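Local coordinates for uncharacterized protein (Vibrio parahaemolyticus M0605, PDB 3X0T) that probably acts as the PirA component of a plasmid-encoded toxin that makes this marine bacterium virulent, and has a jelly-roll fold and may take part in pore formation, at residues Y55-A69 / L82-V95. Sequence-based numbering, arbitrary orientation.
Sequences YQWGAPFMAGGWKVA and LQRPDNAFYHQRIV
Gln-56 OE1 is gripped by two nitrogens of one guanidinium: Arg-93 NE and NH2 each reach it at 2.9 Å. The oxygen lies in the guanidinium plane, while both donors approach from the same face of the amide. The guanidinium lies on the Trp-66 indole with the planes at 6°, a cation-pi contact, and Val-95 CG1 lies over its other face; in-plane bonds and sandwich together fix its rotation. Arg-93 CG makes a CH-pi contact farther along the indole, and Met-62 CE backs the indole's other face. In the backbone, Gln-56 and Arg-93 form an antiparallel hydrogen-bonded pair, with Gln-56 N 2.8 Å from Arg-93 O.

On the opposite face of the sheet, Tyr-55 and Trp-57 pack alongside Gln-92 and Ile-94. With chi1 at -154°, the Tyr-55 ring swings toward strand 91-95: Pro-85 CD sits over its centre and its OH donates to Gln-92 OE1 at 2.6 Å. Trp-57 CB sits over the Phe-89 ring, 3.4 Å from Phe-89 CD1.

Strand 91-98 thus pairs with 51-58 inside one four-stranded sheet of the jelly roll, between outer strands 22-30 and 67-74; from 22-30, Glu-25 forms a salt bridge with Arg-93 NH1.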
ATOM      1  N   TYR A  55       4.173   3.997   0.029  1.00  7.05           N
ATOM      2  CA  TYR A  55       3.331   4.667   1.021  1.00  7.01           C
ATOM      3  C   TYR A  55       3.415   6.157   0.719  1.00  6.35           C
ATOM      4  O   TYR A  55       4.505   6.692   0.745  1.00  7.58           O
ATOM      5  CB  TYR A  55       3.813   4.349   2.443  1.00  7.49           C
ATOM      6  CG  TYR A  55       2.749   4.454   3.463  1.00  7.32           C
ATOM      7  CD1 TYR A  55       2.197   5.710   3.824  1.00  7.79           C
ATOM      8  CD2 TYR A  55       2.189   3.316   4.042  1.00  7.73           C
ATOM      9  CE1 TYR A  55       1.132   5.788   4.714  1.00  8.00           C
ATOM     10  CE2 TYR A  55       1.121   3.398   4.915  1.00  8.19           C
ATOM     11  CZ  TYR A  55       0.594   4.637   5.249  1.00  8.73           C
ATOM     12  OH  TYR A  55      -0.476   4.677   6.118  1.00  9.84           O
ATOM     13  N   GLN A  56       2.273   6.782   0.423  1.00  6.86           N
ATOM     14  CA  GLN A  56       2.244   8.185   0.015  1.00  6.86           C
ATOM     15  C   GLN A  56       1.380   9.005   0.953  1.00  6.24           C
ATOM     16  O   GLN A  56       0.490   8.439   1.626  1.00  6.69           O
ATOM     17  CB  GLN A  56       1.712   8.308  -1.394  1.00  6.90           C
ATOM     18  CG  GLN A  56       2.611   7.621  -2.415  1.00  7.96           C
ATOM     19  CD  GLN A  56       2.172   7.857  -3.841  1.00  8.13           C
ATOM     20  OE1 GLN A  56       1.112   8.454  -4.098  1.00  8.91           O
ATOM     21  NE2 GLN A  56       2.986   7.393  -4.789  1.00  9.08           N
ATOM     22  N   TRP A  57       1.635  10.315   1.009  1.00  6.72           N
ATOM     23  CA  TRP A  57       0.884  11.202   1.877  1.00  6.32           C
ATOM     24  C   TRP A  57       0.577  12.489   1.167  1.00  6.44           C
ATOM     25  O   TRP A  57       1.249  12.855   0.191  1.00  7.28           O
ATOM     26  CB  TRP A  57       1.602  11.426   3.226  1.00  7.49           C
ATOM     27  CG  TRP A  57       2.836  12.275   3.100  1.00  6.98           C
ATOM     28  CD1 TRP A  57       4.111  11.862   2.738  1.00  7.75           C
ATOM     29  CD2 TRP A  57       2.923  13.686   3.284  1.00  7.93           C
ATOM     30  NE1 TRP A  57       4.953  12.929   2.730  1.00  8.13           N
ATOM     31  CE2 TRP A  57       4.258  14.064   3.031  1.00  8.26           C
ATOM     32  CE3 TRP A  57       1.996  14.696   3.614  1.00  8.75           C
ATOM     33  CZ2 TRP A  57       4.664  15.422   3.063  1.00  9.27           C
ATOM     34  CZ3 TRP A  57       2.404  16.019   3.637  1.00  9.91           C
ATOM     35  CH2 TRP A  57       3.730  16.365   3.380  1.00  9.70           C
ATOM     36  N   GLY A  58      -0.410  13.214   1.686  1.00  6.83           N
ATOM     37  CA  GLY A  58      -0.765  14.527   1.126  1.00  7.89           C
ATOM     38  C   GLY A  58      -1.054  15.498   2.273  1.00  8.08           C
ATOM     39  O   GLY A  58      -1.509  15.105   3.366  1.00  8.35           O
ATOM     40  N   ALA A  59      -0.764  16.760   1.976  1.00  8.80           N
ATOM     41  CA  ALA A  59      -1.030  17.887   2.896  1.00  9.73           C
ATOM     42  C   ALA A  59      -2.528  18.230   2.862  1.00  9.23           C
ATOM     43  O   ALA A  59      -3.286  17.767   2.001  1.00  9.60           O
ATOM     44  CB  ALA A  59      -0.187  19.083   2.406  1.00 11.11           C
ATOM     45  N   PRO A  60      -2.973  19.128   3.753  1.00 10.46           N
ATOM     46  CA  PRO A  60      -4.344  19.625   3.663  1.00 11.77           C
ATOM     47  C   PRO A  60      -4.611  20.123   2.270  1.00 11.12           C
ATOM     48  O   PRO A  60      -3.751  20.783   1.578  1.00 12.53           O
ATOM     49  CB  PRO A  60      -4.394  20.792   4.682  1.00 13.98           C
ATOM     50  CG  PRO A  60      -3.406  20.296   5.745  1.00 13.28           C
ATOM     51  CD  PRO A  60      -2.231  19.722   4.891  1.00 11.71           C
ATOM     52  N   PHE A  61      -5.796  19.800   1.757  1.00 12.10           N
ATOM     53  CA  PHE A  61      -6.265  20.243   0.436  1.00 13.52           C
ATOM     54  C   PHE A  61      -5.435  19.582  -0.667  1.00 11.76           C
ATOM     55  O   PHE A  61      -5.570  20.007  -1.822  1.00 14.40           O
ATOM     56  CB  PHE A  61      -6.298  21.788   0.237  1.00 15.08           C
ATOM     57  CG  PHE A  61      -7.024  22.412   1.410  1.00 18.02           C
ATOM     58  CD1 PHE A  61      -8.364  22.168   1.667  1.00 23.14           C
ATOM     59  CD2 PHE A  61      -6.292  23.163   2.336  1.00 19.19           C
ATOM     60  CE1 PHE A  61      -9.038  22.727   2.777  1.00 27.52           C
ATOM     61  CE2 PHE A  61      -6.979  23.677   3.460  1.00 25.03           C
ATOM     62  CZ  PHE A  61      -8.299  23.437   3.663  1.00 26.69           C
ATOM     63  N   MET A  62      -4.626  18.578  -0.356  1.00 10.96           N
ATOM     64  CA  MET A  62      -3.760  17.957  -1.361  1.00 10.68           C
ATOM     65  C   MET A  62      -2.845  18.992  -2.049  1.00 11.60           C
ATOM     66  O   MET A  62      -2.420  18.779  -3.175  1.00 12.26           O
ATOM     67  CB  MET A  62      -4.562  17.086  -2.343  1.00 10.69           C
ATOM     68  CG  MET A  62      -5.144  15.906  -1.697  1.00  9.76           C
ATOM     69  SD  MET A  62      -3.939  14.734  -1.003  1.00  9.39           S
ATOM     70  CE  MET A  62      -2.906  14.377  -2.465  1.00 10.61           C
ATOM     71  N   ALA A  63      -2.489  20.034  -1.323  1.00 12.65           N
ATOM     72  CA  ALA A  63      -1.616  21.059  -1.969  1.00 14.67           C
ATOM     73  C   ALA A  63      -0.286  20.436  -2.323  1.00 14.50           C
ATOM     74  O   ALA A  63       0.344  19.795  -1.495  1.00 16.35           O
ATOM     75  CB  ALA A  63      -1.369  22.165  -0.873  1.00 18.72           C
ATOM     76  N   GLY A  64       0.103  20.569  -3.580  1.00 15.82           N
ATOM     77  CA  GLY A  64       1.324  19.975  -4.119  1.00 17.00           C
ATOM     78  C   GLY A  64       1.269  18.497  -4.425  1.00 15.07           C
ATOM     79  O   GLY A  64       2.269  17.942  -4.834  1.00 15.84           O
ATOM     80  N   GLY A  65       0.097  17.892  -4.309  1.00 13.66           N
ATOM     81  CA  GLY A  65      -0.118  16.509  -4.754  1.00 12.83           C
ATOM     82  C   GLY A  65       0.485  15.494  -3.777  1.00  9.55           C
ATOM     83  O   GLY A  65       0.849  15.820  -2.646  1.00 10.84           O
ATOM     84  N   TRP A  66       0.521  14.261  -4.223  1.00  8.81           N
ATOM     85  CA  TRP A  66       0.998  13.153  -3.359  1.00  7.89           C
ATOM     86  C   TRP A  66       2.524  13.213  -3.204  1.00  8.08           C
ATOM     87  O   TRP A  66       3.230  13.551  -4.167  1.00 10.02           O
ATOM     88  CB  TRP A  66       0.654  11.798  -3.975  1.00  8.54           C
ATOM     89  CG  TRP A  66      -0.820  11.501  -3.899  1.00  7.68           C
ATOM     90  CD1 TRP A  66      -1.718  11.477  -4.961  1.00  9.34           C
ATOM     91  CD2 TRP A  66      -1.570  11.145  -2.739  1.00  7.65           C
ATOM     92  NE1 TRP A  66      -2.966  11.122  -4.479  1.00  9.38           N
ATOM     93  CE2 TRP A  66      -2.906  10.937  -3.125  1.00  8.06           C
ATOM     94  CE3 TRP A  66      -1.207  10.997  -1.381  1.00  7.79           C
ATOM     95  CZ2 TRP A  66      -3.894  10.560  -2.202  1.00  9.34           C
ATOM     96  CZ3 TRP A  66      -2.206  10.663  -0.468  1.00  8.60           C
ATOM     97  CH2 TRP A  66      -3.546  10.425  -0.878  1.00  8.57           C
ATOM     98  N   LYS A  67       3.001  12.834  -2.032  1.00  7.33           N
ATOM     99  CA  LYS A  67       4.434  12.737  -1.745  1.00  8.15           C
ATOM    100  C   LYS A  67       4.757  11.339  -1.309  1.00  8.04           C
ATOM    101  O   LYS A  67       3.907  10.655  -0.736  1.00  8.39           O
ATOM    102  CB  LYS A  67       4.827  13.710  -0.607  1.00  9.32           C
ATOM    103  CG  LYS A  67       4.623  15.168  -0.915  1.00 13.44           C
ATOM    104  CD  LYS A  67       3.263  15.650  -0.263  1.00 15.43           C
ATOM    105  CE  LYS A  67       3.050  17.176  -0.328  1.00 15.92           C
ATOM    106  NZ  LYS A  67       2.922  17.710  -1.692  1.00 20.95           N
ATOM    107  N   VAL A  68       5.964  10.854  -1.573  1.00  7.96           N
ATOM    108  CA  VAL A  68       6.387   9.538  -1.238  1.00  8.26           C
ATOM    109  C   VAL A  68       7.071   9.489   0.146  1.00  7.82           C
ATOM    110  O   VAL A  68       8.085  10.154   0.341  1.00  9.07           O
ATOM    111  CB  VAL A  68       7.303   8.938  -2.329  1.00  8.87           C
ATOM    112  CG1 VAL A  68       7.739   7.514  -1.923  1.00  9.74           C
ATOM    113  CG2 VAL A  68       6.675   9.022  -3.687  1.00  9.79           C
ATOM    114  N   ALA A  69       6.485   8.739   1.069  1.00  8.03           N
ATOM    115  CA  ALA A  69       7.110   8.499   2.385  1.00  8.42           C
ATOM    116  C   ALA A  69       7.950   7.237   2.370  1.00  8.02           C
ATOM    117  O   ALA A  69       8.962   7.200   3.098  1.00 10.52           O
ATOM    118  CB  ALA A  69       6.057   8.397   3.483  1.00  9.82           C
ATOM    119  N   LEU A  82       5.175  -3.723   4.379  1.00 11.00           N
ATOM    120  CA  LEU A  82       5.278  -2.275   4.363  1.00  9.51           C
ATOM    121  C   LEU A  82       4.691  -1.748   5.648  1.00 10.00           C
ATOM    122  O   LEU A  82       3.468  -1.729   5.864  1.00 10.40           O
ATOM    123  CB  LEU A  82       4.470  -1.741   3.159  1.00 10.30           C
ATOM    124  CG  LEU A  82       4.418  -0.222   3.021  1.00 10.17           C
ATOM    125  CD1 LEU A  82       5.802   0.358   2.911  1.00 16.63           C
ATOM    126  CD2 LEU A  82       3.543   0.188   1.873  1.00 10.69           C
ATOM    127  N   GLN A  83       5.595  -1.323   6.544  1.00 11.08           N
ATOM    128  CA  GLN A  83       5.137  -0.754   7.822  1.00 12.05           C
ATOM    129  C   GLN A  83       4.746   0.719   7.601  1.00  9.63           C
ATOM    130  O   GLN A  83       5.499   1.473   6.995  1.00 10.91           O
ATOM    131  CB  GLN A  83       6.328  -0.891   8.815  1.00 12.92           C
ATOM    132  CG  GLN A  83       6.022  -0.319  10.197  1.00 14.15           C
ATOM    133  CD  GLN A  83       4.956  -1.137  10.984  1.00 12.12           C
ATOM    134  OE1 GLN A  83       4.676  -2.307  10.714  1.00 13.79           O
ATOM    135  NE2 GLN A  83       4.396  -0.459  11.980  1.00 14.33           N
ATOM    136  N   ARG A  84       3.626   1.109   8.184  1.00 10.06           N
ATOM    137  CA  ARG A  84       3.209   2.488   8.032  0.60  9.51           C
ATOM    138  C   ARG A  84       4.223   3.433   8.650  1.00  9.95           C
ATOM    139  O   ARG A  84       4.882   3.077   9.631  1.00 11.78           O
ATOM    140  CB  ARG A  84       1.883   2.688   8.727  0.60  8.16           C
ATOM    141  CG  ARG A  84       2.010   2.535  10.231  0.60  9.81           C
ATOM    142  CD  ARG A  84       0.661   2.664  10.856  0.60 12.08           C
ATOM    143  NE  ARG A  84       0.767   2.500  12.323  0.60 11.73           N
ATOM    144  CZ  ARG A  84      -0.250   2.186  13.131  0.60 14.57           C
ATOM    145  NH1 ARG A  84      -1.411   1.962  12.621  0.60 15.86           N
ATOM    146  NH2 ARG A  84      -0.085   2.128  14.470  0.60 18.57           N
ATOM    147  N   PRO A  85       4.382   4.674   8.161  1.00  9.56           N
ATOM    148  CA  PRO A  85       5.183   5.669   8.890  1.00 10.64           C
ATOM    149  C   PRO A  85       4.660   5.848  10.293  1.00 10.22           C
ATOM    150  O   PRO A  85       3.472   5.732  10.571  1.00 11.16           O
ATOM    151  CB  PRO A  85       4.999   6.940   8.041  1.00 10.92           C
ATOM    152  CG  PRO A  85       4.671   6.419   6.653  1.00  9.74           C
ATOM    153  CD  PRO A  85       3.774   5.224   6.928  1.00  9.30           C
ATOM    154  N   ASP A  86       5.525   6.232  11.231  0.80 12.07           N
ATOM    155  CA  ASP A  86       5.040   6.460  12.603  0.80 13.13           C
ATOM    156  C   ASP A  86       4.290   7.792  12.746  0.80 14.63           C
ATOM    157  O   ASP A  86       3.524   7.942  13.742  0.80 15.97           O
ATOM    158  CB  ASP A  86       6.278   6.576  13.552  0.80 17.95           C
ATOM    159  CG  ASP A  86       7.039   5.328  13.775  0.80 20.75           C
ATOM    160  OD1 ASP A  86       6.478   4.203  13.617  0.80 23.31           O
ATOM    161  OD2 ASP A  86       8.226   5.438  14.196  0.80 25.27           O
ATOM    162  N   ASN A  87       4.339   8.698  11.787  0.80 11.73           N
ATOM    163  CA  ASN A  87       3.717  10.018  11.899  0.80 10.86           C
ATOM    164  C   ASN A  87       2.296   9.970  11.234  0.80  9.45           C
ATOM    165  O   ASN A  87       1.969   9.087  10.441  0.80 11.09           O
ATOM    166  CB  ASN A  87       4.609  11.177  11.379  0.80 12.67           C
ATOM    167  CG  ASN A  87       5.119  10.940   9.934  0.80 11.60           C
ATOM    168  OD1 ASN A  87       5.795   9.920   9.644  0.80 13.17           O
ATOM    169  ND2 ASN A  87       4.932  12.017   9.124  0.80 11.46           N
ATOM    170  N   ALA A  88       1.488  10.991  11.572  1.00  9.68           N
ATOM    171  CA  ALA A  88       0.083  11.102  11.231  1.00  9.24           C
ATOM    172  C   ALA A  88      -0.092  12.019  10.022  1.00  8.80           C
ATOM    173  O   ALA A  88       0.671  13.008   9.865  1.00 10.36           O
ATOM    174  CB  ALA A  88      -0.678  11.659  12.443  1.00 10.30           C
ATOM    175  N   PHE A  89      -1.096  11.738   9.189  1.00  7.79           N
ATOM    176  CA  PHE A  89      -1.323  12.465   7.969  1.00  7.60           C
ATOM    177  C   PHE A  89      -2.734  12.907   7.843  1.00  7.66           C
ATOM    178  O   PHE A  89      -3.674  12.280   8.391  1.00  8.44           O
ATOM    179  CB  PHE A  89      -0.992  11.575   6.750  1.00  7.74           C
ATOM    180  CG  PHE A  89       0.428  11.048   6.752  1.00  7.25           C
ATOM    181  CD1 PHE A  89       1.492  11.983   6.532  1.00  8.35           C
ATOM    182  CD2 PHE A  89       0.723   9.711   6.936  1.00  8.07           C
ATOM    183  CE1 PHE A  89       2.808  11.457   6.489  1.00  8.54           C
ATOM    184  CE2 PHE A  89       2.026   9.239   6.873  1.00  8.94           C
ATOM    185  CZ  PHE A  89       3.054  10.102   6.644  1.00  9.23           C
ATOM    186  N   TYR A  90      -2.995  13.932   7.030  1.00  7.58           N
ATOM    187  CA  TYR A  90      -4.330  14.329   6.609  1.00  7.56           C
ATOM    188  C   TYR A  90      -4.842  13.467   5.477  1.00  7.28           C
ATOM    189  O   TYR A  90      -6.045  13.200   5.394  1.00  7.86           O
ATOM    190  CB  TYR A  90      -4.304  15.790   6.186  1.00  8.99           C
ATOM    191  CG  TYR A  90      -4.089  16.728   7.347  1.00  9.55           C
ATOM    192  CD1 TYR A  90      -5.151  17.127   8.169  1.00 11.86           C
ATOM    193  CD2 TYR A  90      -2.825  17.206   7.662  1.00 10.85           C
ATOM    194  CE1 TYR A  90      -4.984  17.957   9.261  1.00 14.41           C
ATOM    195  CE2 TYR A  90      -2.649  18.056   8.761  1.00 12.45           C
ATOM    196  CZ  TYR A  90      -3.717  18.425   9.535  1.00 14.58           C
ATOM    197  OH  TYR A  90      -3.562  19.229  10.652  1.00 17.59           O
ATOM    198  N   HIS A  91      -3.959  13.045   4.586  1.00  6.73           N
ATOM    199  CA  HIS A  91      -4.246  12.182   3.446  1.00  6.93           C
ATOM    200  C   HIS A  91      -3.144  11.184   3.317  1.00  6.21           C
ATOM    201  O   HIS A  91      -1.968  11.570   3.411  1.00  6.93           O
ATOM    202  CB  HIS A  91      -4.416  12.965   2.140  1.00  7.83           C
ATOM    203  CG  HIS A  91      -5.501  13.987   2.213  1.00  7.77           C
ATOM    204  ND1 HIS A  91      -6.842  13.664   2.097  1.00  8.76           N
ATOM    205  CD2 HIS A  91      -5.435  15.313   2.558  1.00  9.24           C
ATOM    206  CE1 HIS A  91      -7.547  14.750   2.332  1.00  9.90           C
ATOM    207  NE2 HIS A  91      -6.730  15.750   2.645  1.00 10.16           N
ATOM    208  N   GLN A  92      -3.465   9.934   3.020  1.00  6.38           N
ATOM    209  CA  GLN A  92      -2.443   8.915   2.809  1.00  6.63           C
ATOM    210  C   GLN A  92      -3.023   7.826   1.939  1.00  6.06           C
ATOM    211  O   GLN A  92      -4.242   7.606   1.910  1.00  7.08           O
ATOM    212  CB  GLN A  92      -1.856   8.422   4.141  1.00  6.68           C
ATOM    213  CG  GLN A  92      -2.912   7.741   5.060  1.00  7.25           C
ATOM    214  CD  GLN A  92      -2.415   7.720   6.435  1.00  7.45           C
ATOM    215  OE1 GLN A  92      -1.388   7.033   6.744  1.00  8.64           O
ATOM    216  NE2 GLN A  92      -3.037   8.414   7.359  1.00  7.97           N
ATOM    217  N   ARG A  93      -2.121   7.105   1.263  1.00  6.04           N
ATOM    218  CA  ARG A  93      -2.555   5.982   0.456  1.00  6.11           C
ATOM    219  C   ARG A  93      -1.385   5.034   0.263  1.00  6.15           C
ATOM    220  O   ARG A  93      -0.218   5.435   0.453  1.00  7.02           O
ATOM    221  CB  ARG A  93      -3.106   6.439  -0.905  1.00  6.87           C
ATOM    222  CG  ARG A  93      -2.106   7.063  -1.868  1.00  7.15           C
ATOM    223  CD  ARG A  93      -2.707   7.313  -3.201  1.00  7.28           C
ATOM    224  NE  ARG A  93      -1.717   7.885  -4.099  1.00  7.56           N
ATOM    225  CZ  ARG A  93      -1.905   7.999  -5.422  1.00  7.94           C
ATOM    226  NH1 ARG A  93      -3.059   7.675  -5.953  1.00 10.42           N
ATOM    227  NH2 ARG A  93      -0.863   8.376  -6.161  1.00  9.77           N
ATOM    228  N   ILE A  94      -1.675   3.838  -0.161  1.00  6.59           N
ATOM    229  CA  ILE A  94      -0.689   2.873  -0.592  1.00  7.09           C
ATOM    230  C   ILE A  94      -0.986   2.573  -2.044  1.00  7.03           C
ATOM    231  O   ILE A  94      -2.144   2.236  -2.383  1.00  7.49           O
ATOM    232  CB  ILE A  94      -0.695   1.578   0.282  1.00  7.16           C
ATOM    233  CG1 ILE A  94      -0.384   1.917   1.735  1.00  8.16           C
ATOM    234  CG2 ILE A  94       0.282   0.585  -0.280  1.00  8.63           C
ATOM    235  CD1 ILE A  94      -0.535   0.778   2.689  1.00 10.87           C
ATOM    236  N   VAL A  95       0.023   2.658  -2.890  1.00  6.87           N
ATOM    237  CA  VAL A  95      -0.128   2.320  -4.294  1.00  7.25           C
ATOM    238  C   VAL A  95       0.859   1.200  -4.660  1.00  7.00           C
ATOM    239  O   VAL A  95       1.921   1.088  -4.063  1.00  7.90           O
ATOM    240  CB  VAL A  95       0.080   3.540  -5.232  1.00  6.82           C
ATOM    241  CG1 VAL A  95      -1.019   4.558  -5.054  1.00  9.19           C
ATOM    242  CG2 VAL A  95       1.442   4.149  -5.095  1.00  9.76           C
TER
HETATM  243  O   HOH W   1      -0.633  14.991   5.935  1.00  9.57           O
HETATM  244  O   HOH W   2      -7.658  18.360   3.410  1.00 12.64           O